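Local coordinates for protein cellulase (Bacillus sp. BG-CS10, PDB 5E09) that is a cellulase that probably hydrolyses internal beta-1,4-glucosidic bonds of cellulose with a family 5 glycoside hydrolase barrel that carries two further modules, including a family 46 carbohydrate-binding module, at residues K123-A126 with L127-L131; R206-Q209 with T210-L214; Y324-E327 with F328-M331; S379-L382 with G383-Y386; S478-F482 with G483-S487. One frame throughout, in Å; residues are numbered along the deposited sequence.

Interaction 1 of 5, residues K123-A126 with L127-L131; sequences KYTA and LWEQL
K123 O takes the amide of L127, the first of four successive i to i+4 backbone bonds that run through this part of helix 117-134. One residue on, Y124 O accepts from W128 N, and the two side chains meet as well. The indole turns its pyrrole edge to the phenol, with W128 CD1 3.7 Å from Y124 CZ; the Y124 ring and the five-membered ring of W128 have centroids 4.9 Å apart and planes at 75°, a T-shaped pair. Y124 swings its ring forward because CG is anti to the backbone N (chi1 -174°). Both polar ends are used elsewhere: Y124 OH bonds L170 O and W128 NE1 bonds S146 O. T125 and E129 lie side by side, T125 CG2 coming within 3.4 Å of E129 OE2, while T125 OG1 turns back to M121 O. At A126 the carbonyl oxygen has two donors from one residue, Q130 N at 3.0 Å and Q130 NE2 at 3.3 Å, which arrive from opposite faces of the carbonyl plane. Q130 NE2 also bonds Y74 O, and Q130 OE1 accepts from I76 N. This is regular alpha-helical i to i+4 packing, on one of the outer helices of a (beta/alpha)8 TIM barrel.

Interaction 2 of 5, residues R206-Q209 with T210-L214; sequences RLHQ and TMKDL
T210 N and R206 O are joined by a backbone bond of 2.9 Å, and the hydroxyl of the same threonine lies close to the same acceptor, T210 OG1 being 3.0 Å from R206 O. The next three bonds of the pattern follow without a break: M211 N bonds L207 O, K212 N bonds H208 O, and D213 N bonds Q209 O at 2.9 Å. Outside this backbone frame, the lysine lies across the histidine. K212 CE sits 4.0 Å from the centroid of the H208 ring and only 11° off its normal, a CH-pi contact over the middle of the face. A bend at chi3 (-83°) folds the K212 chain to bring that methylene there. The neighbouring Q209 crosses the lysine at roughly a right angle, with Q209 NE2 3.8 Å from K212 CE. On the buried side, the selenomethionine M211 reaches back with its terminal methyl, M211 CE lying 3.9 Å from L207 CD1. These two apolar chains settle on L192 of strand 190-193 and A221 of strand 219-225, the two strands that helix 201-214 connects as a beta-alpha-beta crossover, while T210 and D213 border E168 of helix 161-181.

Interaction 3 of 5, residues Y324-E327 with F328-M331; sequences YDQE and FHNM
D325 is the N-cap of helix 326-337, and its carboxylate takes the amide of F328 in the first turn, D325 OD1 to F328 N 2.9 Å. The donor comes from above the carboxylate plane, 57° out of it, on a nearly straight N-H. Having CG anti to the backbone N (chi1 -175°) folds the aspartate over this turn, where D325 CG also rests 3.4 Å from F328 CB. The other oxygen, D325 OD2, accepts from Q286 NE2, which bonds E327 OE2 as well, so one glutamine of helix 286-302 braces both acids. The helix proper opens with H329 N bonding D325 O at 3.2 Å. Q326, bent at chi2, sends NE2 one turn along to N330 OD1 at 3.0 Å; the two amide planes lie 62° apart, and the bond meets the carbonyl from above its plane. F328 packs edge-to-face with F293, and H329 stacks on W323. An aspartate whose carboxylate takes the amide three residues on is the classic N-cap of an alpha-helix.

Interaction 4 of 5, residues S379-L382 with G383-Y386; sequences SLAL and GEDY
A381 and D385 hold each other by two hydrogen bonds, one through the side chain and one through the backbone. The amide A381 N points at the carboxylate, reaching D385 OD2 at 3.0 Å along a nearly straight N-H (168°) and from above the carboxylate plane. In return, A381 O accepts from D385 N at 2.9 Å, and more weakly from Y386 N at 3.3 Å. D385 has CG beside its own backbone N (chi1 -61°), which sets the carboxylate beside the A381 amide. These bonds close a tight turn between strands 378-379 and 386-389 of the X2 module, a fold of immunoglobulin-like type. G383 passes the bend with positive phi (72°), and a single beta bridge pairs L382 with Y386. Apolar contacts gather round the tyrosine. L382 CD2 approaches the phenol end of the ring, 3.4 Å from Y386 CZ, the two side chains crossing at a slant. From another direction comes L380, whose CB is 3.9 Å from Y386 CE1. A polar atom also meets the ring: L380 O lies at its edge, near its plane. Beyond the turn, Y386 rests on L373, L393 and M395, and L380 touches V375.

Interaction 5 of 5, residues S478-F482 with G483-S487; sequences SFKEF and GYTFS
E481 O is the hub of this contact, gathering donors from the residues that follow it in a tight turn between strand 479-480 and strand 486-489, the outermost two of the antiparallel sheet in the C-terminal carbohydrate-binding module. T485 OG1 donates to E481 O at 2.8 Å from above the carbonyl plane, and T485 N reaches the same oxygen at 3.2 Å, nearly along the C=O axis. The bond from Y484 N is weak. With chi1 at 59° the threonine hydroxyl sits between its backbone N and carbonyl carbon, which points it back at E481; it also lies 3.2 Å from K480 CB. G483 turns the chain with positive phi. Next come the two phenylalanines: F486 directs its edge to the face of F482, F486 CZ 3.6 Å from F482 CD2, with the ring planes at 62°. The F486 ring is also met at its edge by K480 O, in its plane. The extended E481 side chain passes at a slant by the base of Y484, E481 CD lying 3.8 Å from Y484 CB. Farther out, F486 packs on M461 of strand 458-465 and T485 on F501. The turn also touches the catalytic module: E481 lies on V233 and V235, and the backbone of F482 hydrogen-bonds that of N234. K480 curls away from the turn, its NZ held by the carbonyl oxygens of P473, T477 and A471.

Overall arrangement
From the N terminus the five contacts come strictly in series: none nests in or crosses another, and each is local, joining residues three to five apart in two consecutive segments. Interactions 1 and 2 lie on two outer helices of the catalytic barrel, centres about 22 Å apart, both bordering helix 161-181. Interaction 3 begins helix 326-337, which packs on helix 286-302 and, through E327 and M331, on strand 425-432 of the X2 module. Interaction 4 closes a turn between strands 378-379 and 386-389 of that module, its centre about 65 Å from that of interaction 1. Interaction 5 closes a turn in the C-terminal module, where it meets residues 233-236 of the barrel domain, joining first and last modules.

Interaction 1 of 5, residues K123-A126 with L127-L131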
loop_
_atom_site.group_PDB
_atom_site.type_symbol
_atom_site.label_atom_id
_atom_site.label_comp_id
_atom_site.label_asym_id
_atom_site.label_seq_id
_atom_site.Cartn_x
_atom_site.Cartn_y
_atom_site.Cartn_z
ATOM N N LYS A 123 31.259 -1.865 -7.316
ATOM C CA LYS A 123 30.460 -2.620 -6.348
ATOM C C LYS A 123 29.255 -3.275 -7.007
ATOM O O LYS A 123 28.937 -4.425 -6.735
ATOM C CB LYS A 123 29.969 -1.718 -5.214
ATOM C CG LYS A 123 31.053 -1.099 -4.374
ATOM C CD LYS A 123 30.467 -0.333 -3.195
ATOM C CE LYS A 123 29.722 -1.258 -2.249
ATOM N NZ LYS A 123 29.256 -0.540 -1.025
ATOM N N TYR A 124 28.578 -2.507 -7.852
ATOM C CA TYR A 124 27.410 -2.966 -8.590
ATOM C C TYR A 124 27.770 -4.180 -9.447
ATOM O O TYR A 124 27.056 -5.203 -9.464
ATOM C CB TYR A 124 26.880 -1.817 -9.445
ATOM C CG TYR A 124 25.582 -2.075 -10.174
ATOM C CD1 TYR A 124 24.365 -2.042 -9.506
ATOM C CD2 TYR A 124 25.570 -2.306 -11.546
ATOM C CE1 TYR A 124 23.173 -2.257 -10.181
ATOM C CE2 TYR A 124 24.395 -2.523 -12.222
ATOM C CZ TYR A 124 23.199 -2.498 -11.540
ATOM O OH TYR A 124 22.025 -2.712 -12.227
ATOM N N THR A 125 28.903 -4.065 -10.130
ATOM C CA THR A 125 29.424 -5.143 -10.959
ATOM C C THR A 125 29.766 -6.387 -10.143
ATOM O O THR A 125 29.391 -7.496 -10.526
ATOM C CB THR A 125 30.668 -4.696 -11.720
ATOM O OG1 THR A 125 30.322 -3.590 -12.560
ATOM C CG2 THR A 125 31.205 -5.829 -12.570
ATOM N N ALA A 126 30.472 -6.200 -9.028
ATOM C CA ALA A 126 30.816 -7.314 -8.144
ATOM C C ALA A 126 29.565 -8.031 -7.627
ATOM O O ALA A 126 29.507 -9.271 -7.583
ATOM C CB ALA A 126 31.663 -6.818 -6.976
ATOM N N LEU A 127 28.568 -7.240 -7.241
ATOM C CA LEU A 127 27.296 -7.775 -6.771
ATOM C C LEU A 127 26.621 -8.632 -7.821
ATOM O O LEU A 127 26.312 -9.799 -7.569
ATOM C CB LEU A 127 26.341 -6.653 -6.359
ATOM C CG LEU A 127 26.394 -6.214 -4.901
ATOM C CD1 LEU A 127 25.282 -5.218 -4.598
ATOM C CD2 LEU A 127 26.299 -7.431 -3.995
ATOM N N TRP A 128 26.378 -8.065 -8.998
ATOM C CA TRP A 128 25.644 -8.837 -9.996
ATOM C C TRP A 128 26.483 -9.968 -10.594
ATOM O O TRP A 128 25.931 -10.910 -11.157
ATOM C CB TRP A 128 25.081 -7.925 -11.088
ATOM C CG TRP A 128 23.779 -7.321 -10.656
ATOM C CD1 TRP A 128 23.503 -5.995 -10.460
ATOM C CD2 TRP A 128 22.579 -8.041 -10.309
ATOM N NE1 TRP A 128 22.201 -5.845 -10.036
ATOM C CE2 TRP A 128 21.625 -7.066 -9.937
ATOM C CE3 TRP A 128 22.234 -9.391 -10.295
ATOM C CZ2 TRP A 128 20.327 -7.436 -9.550
ATOM C CZ3 TRP A 128 20.945 -9.743 -9.910
ATOM C CH2 TRP A 128 20.007 -8.766 -9.544
ATOM N N GLU A 129 27.803 -9.900 -10.442
ATOM C CA GLU A 129 28.650 -11.030 -10.813
ATOM C C GLU A 129 28.450 -12.185 -9.834
ATOM O O GLU A 129 28.206 -13.324 -10.252
ATOM C CB GLU A 129 30.119 -10.622 -10.864
ATOM C CG GLU A 129 30.539 -9.973 -12.174
ATOM C CD GLU A 129 31.936 -9.372 -12.117
ATOM O OE1 GLU A 129 32.541 -9.365 -11.022
ATOM O OE2 GLU A 129 32.426 -8.903 -13.170
ATOM N N GLN A 130 28.535 -11.899 -8.534
ATOM C CA GLN A 130 28.320 -12.950 -7.534
ATOM C C GLN A 130 26.904 -13.541 -7.621
ATOM O O GLN A 130 26.727 -14.759 -7.519
ATOM C CB GLN A 130 28.575 -12.424 -6.124
ATOM C CG GLN A 130 30.005 -12.029 -5.859
ATOM C CD GLN A 130 30.180 -11.380 -4.502
ATOM O OE1 GLN A 130 30.193 -12.057 -3.478
ATOM N NE2 GLN A 130 30.314 -10.060 -4.488
ATOM N N LEU A 131 25.908 -12.683 -7.824
ATOM C CA LEU A 131 24.524 -13.142 -7.952
ATOM C C LEU A 131 24.329 -13.966 -9.223
ATOM O O LEU A 131 23.654 -14.996 -9.195
ATOM C CB LEU A 131 23.546 -11.962 -7.940
ATOM C CG LEU A 131 23.515 -11.128 -6.656
ATOM C CD1 LEU A 131 22.601 -9.933 -6.794
ATOM C CD2 LEU A 131 23.085 -11.973 -5.491
#

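Interaction 2 of 5, residues R206-Q209 with T210-L214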
loop_
_atom_site.group_PDB
_atom_site.type_symbol
_atom_site.label_atom_id
_atom_site.label_comp_id
_atom_site.label_asym_id
_atom_site.label_seq_id
_atom_site.Cartn_x
_atom_site.Cartn_y
_atom_site.Cartn_z
ATOM N N ARG A 206 12.013 6.461 -21.680
ATOM C CA ARG A 206 13.442 6.193 -21.570
ATOM C C ARG A 206 13.731 4.737 -21.224
ATOM O O ARG A 206 14.696 4.148 -21.736
ATOM C CB ARG A 206 14.065 7.128 -20.541
ATOM C CG ARG A 206 13.894 8.574 -20.945
ATOM C CD ARG A 206 14.711 9.499 -20.105
ATOM N NE ARG A 206 15.862 10.016 -20.837
ATOM C CZ ARG A 206 15.940 11.249 -21.322
ATOM N NH1 ARG A 206 14.936 12.097 -21.145
ATOM N NH2 ARG A 206 17.029 11.637 -21.974
ATOM N N LEU A 207 12.899 4.149 -20.365
ATOM C CA LEU A 207 13.018 2.712 -20.129
ATOM C C LEU A 207 12.780 1.958 -21.440
ATOM O O LEU A 207 13.502 1.013 -21.775
ATOM C CB LEU A 207 12.035 2.252 -19.055
ATOM C CG LEU A 207 11.953 0.734 -18.894
ATOM C CD1 LEU A 207 13.303 0.164 -18.545
ATOM C CD2 LEU A 207 10.931 0.369 -17.840
ATOM N N HIS A 208 11.767 2.403 -22.178
ATOM C CA HIS A 208 11.426 1.825 -23.478
ATOM C C HIS A 208 12.623 1.846 -24.427
ATOM O O HIS A 208 12.952 0.847 -25.067
ATOM C CB HIS A 208 10.244 2.588 -24.084
ATOM C CG HIS A 208 9.632 1.911 -25.276
ATOM N ND1 HIS A 208 9.888 0.606 -25.599
ATOM C CD2 HIS A 208 8.772 2.384 -26.211
ATOM C CE1 HIS A 208 9.208 0.286 -26.696
ATOM N NE2 HIS A 208 8.530 1.343 -27.081
ATOM N N GLN A 209 13.287 2.994 -24.488
ATOM C CA GLN A 209 14.457 3.166 -25.331
ATOM C C GLN A 209 15.591 2.245 -24.884
ATOM O O GLN A 209 16.231 1.599 -25.715
ATOM C CB GLN A 209 14.908 4.631 -25.321
ATOM C CG GLN A 209 16.063 4.946 -26.265
ATOM C CD GLN A 209 15.798 4.505 -27.698
ATOM O OE1 GLN A 209 16.677 3.948 -28.355
ATOM N NE2 GLN A 209 14.585 4.757 -28.189
ATOM N N THR A 210 15.831 2.175 -23.577
ATOM C CA THR A 210 16.837 1.253 -23.048
ATOM C C THR A 210 16.569 -0.180 -23.507
ATOM O O THR A 210 17.482 -0.902 -23.926
ATOM C CB THR A 210 16.883 1.276 -21.508
ATOM O OG1 THR A 210 17.195 2.597 -21.049
ATOM C CG2 THR A 210 17.930 0.291 -20.983
HETATM N N MSE A 211 15.304 -0.580 -23.441
HETATM C CA MSE A 211 14.926 -1.935 -23.814
HETATM C C MSE A 211 15.106 -2.193 -25.298
HETATM O O MSE A 211 15.597 -3.254 -25.685
HETATM C CB MSE A 211 13.488 -2.214 -23.391
HETATM C CG MSE A 211 13.405 -2.390 -21.894
HETATM SE SE MSE A 211 11.692 -2.880 -21.153
HETATM C CE MSE A 211 12.357 -3.485 -19.434
ATOM N N LYS A 212 14.726 -1.225 -26.126
ATOM C CA LYS A 212 14.950 -1.351 -27.559
ATOM C C LYS A 212 16.445 -1.494 -27.845
ATOM O O LYS A 212 16.843 -2.298 -28.691
ATOM C CB LYS A 212 14.353 -0.162 -28.317
ATOM C CG LYS A 212 12.863 -0.329 -28.601
ATOM C CD LYS A 212 12.328 0.698 -29.595
ATOM C CE LYS A 212 11.988 2.020 -28.927
ATOM N NZ LYS A 212 11.269 2.935 -29.860
ATOM N N ASP A 213 17.266 -0.741 -27.113
ATOM C CA ASP A 213 18.720 -0.841 -27.229
ATOM C C ASP A 213 19.233 -2.244 -26.912
ATOM O O ASP A 213 20.052 -2.798 -27.650
ATOM C CB ASP A 213 19.407 0.167 -26.304
ATOM C CG ASP A 213 20.921 0.175 -26.455
ATOM O OD1 ASP A 213 21.448 -0.588 -27.293
ATOM O OD2 ASP A 213 21.582 0.957 -25.735
ATOM N N LEU A 214 18.760 -2.815 -25.806
ATOM C CA LEU A 214 19.223 -4.141 -25.396
ATOM C C LEU A 214 18.808 -5.239 -26.381
ATOM O O LEU A 214 19.466 -6.280 -26.462
ATOM C CB LEU A 214 18.710 -4.465 -23.994
ATOM C CG LEU A 214 19.233 -3.488 -22.937
ATOM C CD1 LEU A 214 18.773 -3.873 -21.544
ATOM C CD2 LEU A 214 20.753 -3.413 -23.003
#

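Interaction 3 of 5, residues Y324-E327 with F328-M331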
loop_
_atom_site.group_PDB
_atom_site.type_symbol
_atom_site.label_atom_id
_atom_site.label_comp_id
_atom_site.label_asym_id
_atom_site.label_seq_id
_atom_site.Cartn_x
_atom_site.Cartn_y
_atom_site.Cartn_z
ATOM N N TYR A 324 -3.871 -10.450 9.023
ATOM C CA TYR A 324 -4.368 -9.519 10.041
ATOM C C TYR A 324 -5.779 -9.029 9.722
ATOM O O TYR A 324 -6.622 -8.919 10.604
ATOM C CB TYR A 324 -3.446 -8.309 10.172
ATOM C CG TYR A 324 -2.164 -8.544 10.934
ATOM C CD1 TYR A 324 -2.165 -8.666 12.321
ATOM C CD2 TYR A 324 -0.945 -8.607 10.271
ATOM C CE1 TYR A 324 -0.984 -8.863 13.024
ATOM C CE2 TYR A 324 0.239 -8.803 10.964
ATOM C CZ TYR A 324 0.214 -8.931 12.338
ATOM O OH TYR A 324 1.395 -9.130 13.018
ATOM N N ASP A 325 -6.020 -8.734 8.449
ATOM C CA ASP A 325 -7.300 -8.207 7.994
ATOM C C ASP A 325 -7.870 -9.118 6.906
ATOM O O ASP A 325 -7.582 -8.943 5.720
ATOM C CB ASP A 325 -7.125 -6.770 7.485
ATOM C CG ASP A 325 -8.441 -6.104 7.097
ATOM O OD1 ASP A 325 -9.411 -6.808 6.742
ATOM O OD2 ASP A 325 -8.499 -4.855 7.133
ATOM N N GLN A 326 -8.695 -10.076 7.323
ATOM C CA GLN A 326 -9.232 -11.093 6.425
ATOM C C GLN A 326 -10.144 -10.508 5.357
ATOM O O GLN A 326 -10.173 -10.987 4.223
ATOM C CB GLN A 326 -9.993 -12.153 7.226
ATOM C CG GLN A 326 -10.405 -13.360 6.411
ATOM C CD GLN A 326 -9.217 -14.201 5.974
ATOM O OE1 GLN A 326 -8.298 -14.459 6.757
ATOM N NE2 GLN A 326 -9.230 -14.629 4.712
ATOM N N GLU A 327 -10.902 -9.484 5.733
ATOM C CA GLU A 327 -11.796 -8.787 4.814
ATOM C C GLU A 327 -11.004 -8.217 3.632
ATOM O O GLU A 327 -11.381 -8.379 2.461
ATOM C CB GLU A 327 -12.540 -7.678 5.571
ATOM C CG GLU A 327 -13.625 -6.948 4.796
ATOM C CD GLU A 327 -14.366 -5.941 5.667
ATOM O OE1 GLU A 327 -15.601 -5.837 5.544
ATOM O OE2 GLU A 327 -13.713 -5.255 6.482
ATOM N N PHE A 328 -9.892 -7.568 3.969
ATOM C CA PHE A 328 -8.945 -7.000 3.009
ATOM C C PHE A 328 -8.450 -8.045 2.004
ATOM O O PHE A 328 -8.603 -7.880 0.779
ATOM C CB PHE A 328 -7.772 -6.372 3.787
ATOM C CG PHE A 328 -6.663 -5.834 2.927
ATOM C CD1 PHE A 328 -6.932 -5.062 1.811
ATOM C CD2 PHE A 328 -5.344 -6.072 3.266
ATOM C CE1 PHE A 328 -5.905 -4.559 1.034
ATOM C CE2 PHE A 328 -4.311 -5.572 2.492
ATOM C CZ PHE A 328 -4.594 -4.812 1.375
ATOM N N HIS A 329 -7.878 -9.131 2.515
ATOM C CA HIS A 329 -7.352 -10.153 1.624
ATOM C C HIS A 329 -8.441 -10.838 0.810
ATOM O O HIS A 329 -8.201 -11.243 -0.327
ATOM C CB HIS A 329 -6.569 -11.217 2.378
ATOM C CG HIS A 329 -5.995 -12.260 1.471
ATOM N ND1 HIS A 329 -6.546 -13.514 1.336
ATOM C CD2 HIS A 329 -4.954 -12.205 0.604
ATOM C CE1 HIS A 329 -5.847 -14.205 0.448
ATOM N NE2 HIS A 329 -4.879 -13.433 -0.008
ATOM N N ASN A 330 -9.628 -10.989 1.388
ATOM C CA ASN A 330 -10.745 -11.532 0.630
ATOM C C ASN A 330 -11.064 -10.623 -0.547
ATOM O O ASN A 330 -11.376 -11.100 -1.637
ATOM C CB ASN A 330 -11.986 -11.716 1.510
ATOM C CG ASN A 330 -11.887 -12.933 2.415
ATOM O OD1 ASN A 330 -10.888 -13.658 2.403
ATOM N ND2 ASN A 330 -12.922 -13.157 3.212
HETATM N N MSE A 331 -10.981 -9.313 -0.330
HETATM C CA MSE A 331 -11.232 -8.373 -1.420
HETATM C C MSE A 331 -10.163 -8.492 -2.513
HETATM O O MSE A 331 -10.483 -8.452 -3.708
HETATM C CB MSE A 331 -11.305 -6.934 -0.899
HETATM C CG MSE A 331 -11.592 -5.908 -1.991
HETATM SE SE MSE A 331 -13.207 -6.323 -3.034
HETATM C CE MSE A 331 -14.437 -5.065 -2.188
#

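Interaction 4 of 5, residues S379-L382 with G383-Y386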
loop_
_atom_site.group_PDB
_atom_site.type_symbol
_atom_site.label_atom_id
_atom_site.label_comp_id
_atom_site.label_asym_id
_atom_site.label_seq_id
_atom_site.Cartn_x
_atom_site.Cartn_y
_atom_site.Cartn_z
ATOM N N SER A 379 -29.697 -15.779 6.835
ATOM C CA SER A 379 -30.293 -14.875 5.853
ATOM C C SER A 379 -31.371 -13.987 6.471
ATOM O O SER A 379 -32.117 -14.412 7.352
ATOM C CB SER A 379 -30.882 -15.665 4.685
ATOM O OG SER A 379 -29.872 -16.383 3.998
ATOM N N LEU A 380 -31.437 -12.742 6.016
ATOM C CA LEU A 380 -32.464 -11.827 6.485
ATOM C C LEU A 380 -33.684 -11.935 5.592
ATOM O O LEU A 380 -33.622 -12.513 4.507
ATOM C CB LEU A 380 -31.947 -10.389 6.520
ATOM C CG LEU A 380 -30.917 -10.087 7.610
ATOM C CD1 LEU A 380 -30.611 -8.593 7.660
ATOM C CD2 LEU A 380 -31.414 -10.590 8.956
ATOM N N ALA A 381 -34.791 -11.371 6.055
ATOM C CA ALA A 381 -36.061 -11.499 5.361
ATOM C C ALA A 381 -36.270 -10.419 4.317
ATOM O O ALA A 381 -36.189 -9.227 4.612
ATOM C CB ALA A 381 -37.198 -11.474 6.360
ATOM N N LEU A 382 -36.546 -10.846 3.092
ATOM C CA LEU A 382 -37.007 -9.935 2.056
ATOM C C LEU A 382 -38.299 -9.253 2.484
ATOM O O LEU A 382 -39.226 -9.906 2.965
ATOM C CB LEU A 382 -37.221 -10.688 0.753
ATOM C CG LEU A 382 -35.925 -11.117 0.080
ATOM C CD1 LEU A 382 -36.192 -12.042 -1.095
ATOM C CD2 LEU A 382 -35.217 -9.868 -0.374
ATOM N N GLY A 383 -38.398 -7.939 2.356
ATOM C CA GLY A 383 -39.652 -7.261 2.654
ATOM C C GLY A 383 -40.133 -7.121 4.088
ATOM O O GLY A 383 -41.213 -6.585 4.335
ATOM N N GLU A 384 -39.355 -7.684 5.011
ATOM C CA GLU A 384 -39.626 -7.625 6.445
ATOM C C GLU A 384 -38.396 -7.070 7.164
ATOM O O GLU A 384 -38.485 -6.493 8.248
ATOM C CB GLU A 384 -39.975 -9.013 6.985
ATOM C CG GLU A 384 -41.206 -9.636 6.348
ATOM C CD GLU A 384 -42.454 -8.800 6.553
ATOM O OE1 GLU A 384 -42.354 -7.724 7.180
ATOM O OE2 GLU A 384 -43.534 -9.217 6.085
ATOM N N ASP A 385 -37.248 -7.264 6.523
ATOM C CA ASP A 385 -35.933 -6.836 7.002
ATOM C C ASP A 385 -35.191 -5.896 6.036
ATOM O O ASP A 385 -34.397 -5.064 6.475
ATOM C CB ASP A 385 -35.061 -8.053 7.319
ATOM C CG ASP A 385 -35.660 -8.934 8.397
ATOM O OD1 ASP A 385 -36.750 -8.597 8.904
ATOM O OD2 ASP A 385 -35.040 -9.965 8.737
ATOM N N TYR A 386 -35.448 -6.019 4.733
ATOM C CA TYR A 386 -34.804 -5.152 3.753
ATOM C C TYR A 386 -35.459 -5.157 2.372
ATOM O O TYR A 386 -36.174 -6.088 2.012
ATOM C CB TYR A 386 -33.329 -5.534 3.612
ATOM C CG TYR A 386 -33.060 -6.833 2.880
ATOM C CD1 TYR A 386 -33.056 -8.049 3.556
ATOM C CD2 TYR A 386 -32.768 -6.838 1.522
ATOM C CE1 TYR A 386 -32.792 -9.235 2.896
ATOM C CE2 TYR A 386 -32.501 -8.020 0.852
ATOM C CZ TYR A 386 -32.513 -9.213 1.543
ATOM O OH TYR A 386 -32.248 -10.388 0.876
#

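Interaction 5 of 5, residues S478-F482 with G483-S487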
loop_
_atom_site.group_PDB
_atom_site.type_symbol
_atom_site.label_atom_id
_atom_site.label_comp_id
_atom_site.label_asym_id
_atom_site.label_seq_id
_atom_site.Cartn_x
_atom_site.Cartn_y
_atom_site.Cartn_z
ATOM N N SER A 478 -5.970 23.028 5.138
ATOM C CA SER A 478 -6.417 23.020 6.526
ATOM C C SER A 478 -6.499 21.599 7.079
ATOM O O SER A 478 -6.419 21.390 8.291
ATOM C CB SER A 478 -7.775 23.710 6.653
ATOM O OG SER A 478 -8.739 23.068 5.834
ATOM N N PHE A 479 -6.651 20.625 6.185
ATOM C CA PHE A 479 -6.778 19.225 6.582
ATOM C C PHE A 479 -5.427 18.585 6.852
ATOM O O PHE A 479 -4.634 18.388 5.934
ATOM C CB PHE A 479 -7.522 18.434 5.504
ATOM C CG PHE A 479 -8.962 18.817 5.370
ATOM C CD1 PHE A 479 -9.928 18.197 6.142
ATOM C CD2 PHE A 479 -9.352 19.816 4.489
ATOM C CE1 PHE A 479 -11.260 18.556 6.034
ATOM C CE2 PHE A 479 -10.685 20.184 4.380
ATOM C CZ PHE A 479 -11.639 19.553 5.153
ATOM N N LYS A 480 -5.177 18.242 8.111
ATOM C CA LYS A 480 -3.885 17.694 8.512
ATOM C C LYS A 480 -3.793 16.191 8.272
ATOM O O LYS A 480 -4.804 15.481 8.282
ATOM C CB LYS A 480 -3.614 18.014 9.978
ATOM C CG LYS A 480 -3.645 19.512 10.296
ATOM C CD LYS A 480 -2.556 20.277 9.541
ATOM C CE LYS A 480 -3.147 21.175 8.470
ATOM N NZ LYS A 480 -2.099 21.917 7.708
ATOM N N GLU A 481 -2.569 15.722 8.054
ATOM C CA GLU A 481 -2.303 14.334 7.701
ATOM C C GLU A 481 -2.540 13.387 8.871
ATOM O O GLU A 481 -1.976 13.569 9.954
ATOM C CB GLU A 481 -0.861 14.191 7.200
ATOM C CG GLU A 481 -0.394 12.751 6.993
ATOM C CD GLU A 481 1.006 12.673 6.400
ATOM O OE1 GLU A 481 1.683 13.722 6.329
ATOM O OE2 GLU A 481 1.432 11.566 6.004
ATOM N N PHE A 482 -3.365 12.370 8.632
ATOM C CA PHE A 482 -3.700 11.370 9.639
ATOM C C PHE A 482 -2.461 10.630 10.156
ATOM O O PHE A 482 -1.617 10.182 9.370
ATOM C CB PHE A 482 -4.695 10.372 9.052
ATOM C CG PHE A 482 -5.516 9.638 10.075
ATOM C CD1 PHE A 482 -4.970 8.595 10.816
ATOM C CD2 PHE A 482 -6.850 9.964 10.267
ATOM C CE1 PHE A 482 -5.739 7.902 11.748
ATOM C CE2 PHE A 482 -7.631 9.280 11.195
ATOM C CZ PHE A 482 -7.074 8.244 11.935
ATOM N N GLY A 483 -2.361 10.494 11.475
ATOM C CA GLY A 483 -1.256 9.771 12.077
ATOM C C GLY A 483 0.117 10.399 12.181
ATOM O O GLY A 483 1.007 9.865 12.849
ATOM N N TYR A 484 0.288 11.544 11.527
ATOM C CA TYR A 484 1.582 12.208 11.466
ATOM C C TYR A 484 1.345 13.376 12.421
ATOM O O TYR A 484 2.174 13.660 13.284
ATOM C CB TYR A 484 2.008 12.717 10.086
ATOM C CG TYR A 484 3.231 13.606 10.093
ATOM C CD1 TYR A 484 4.452 13.144 10.573
ATOM C CD2 TYR A 484 3.171 14.902 9.594
ATOM C CE1 TYR A 484 5.579 13.959 10.572
ATOM C CE2 TYR A 484 4.288 15.723 9.590
ATOM C CZ TYR A 484 5.489 15.247 10.080
ATOM O OH TYR A 484 6.602 16.065 10.075
ATOM N N THR A 485 0.199 14.031 12.283
ATOM C CA THR A 485 -0.103 15.220 13.066
ATOM C C THR A 485 -1.031 14.937 14.246
ATOM O O THR A 485 -1.029 15.673 15.233
ATOM C CB THR A 485 -0.746 16.301 12.187
ATOM O OG1 THR A 485 -1.946 15.779 11.601
ATOM C CG2 THR A 485 0.217 16.730 11.081
ATOM N N PHE A 486 -1.830 13.880 14.140
ATOM C CA PHE A 486 -2.792 13.548 15.184
ATOM C C PHE A 486 -3.126 12.072 15.119
ATOM O O PHE A 486 -2.900 11.432 14.100
ATOM C CB PHE A 486 -4.067 14.379 15.042
ATOM C CG PHE A 486 -4.937 13.962 13.887
ATOM C CD1 PHE A 486 -4.700 14.450 12.613
ATOM C CD2 PHE A 486 -5.996 13.085 14.078
ATOM C CE1 PHE A 486 -5.502 14.067 11.544
ATOM C CE2 PHE A 486 -6.798 12.696 13.017
ATOM C CZ PHE A 486 -6.552 13.190 11.748
ATOM N N SER A 487 -3.684 11.530 16.193
ATOM C CA SER A 487 -3.997 10.108 16.205
ATOM C C SER A 487 -5.138 9.764 17.159
ATOM O O SER A 487 -5.033 9.974 18.364
ATOM C CB SER A 487 -2.747 9.306 16.574
ATOM O OG SER A 487 -2.903 7.944 16.225
#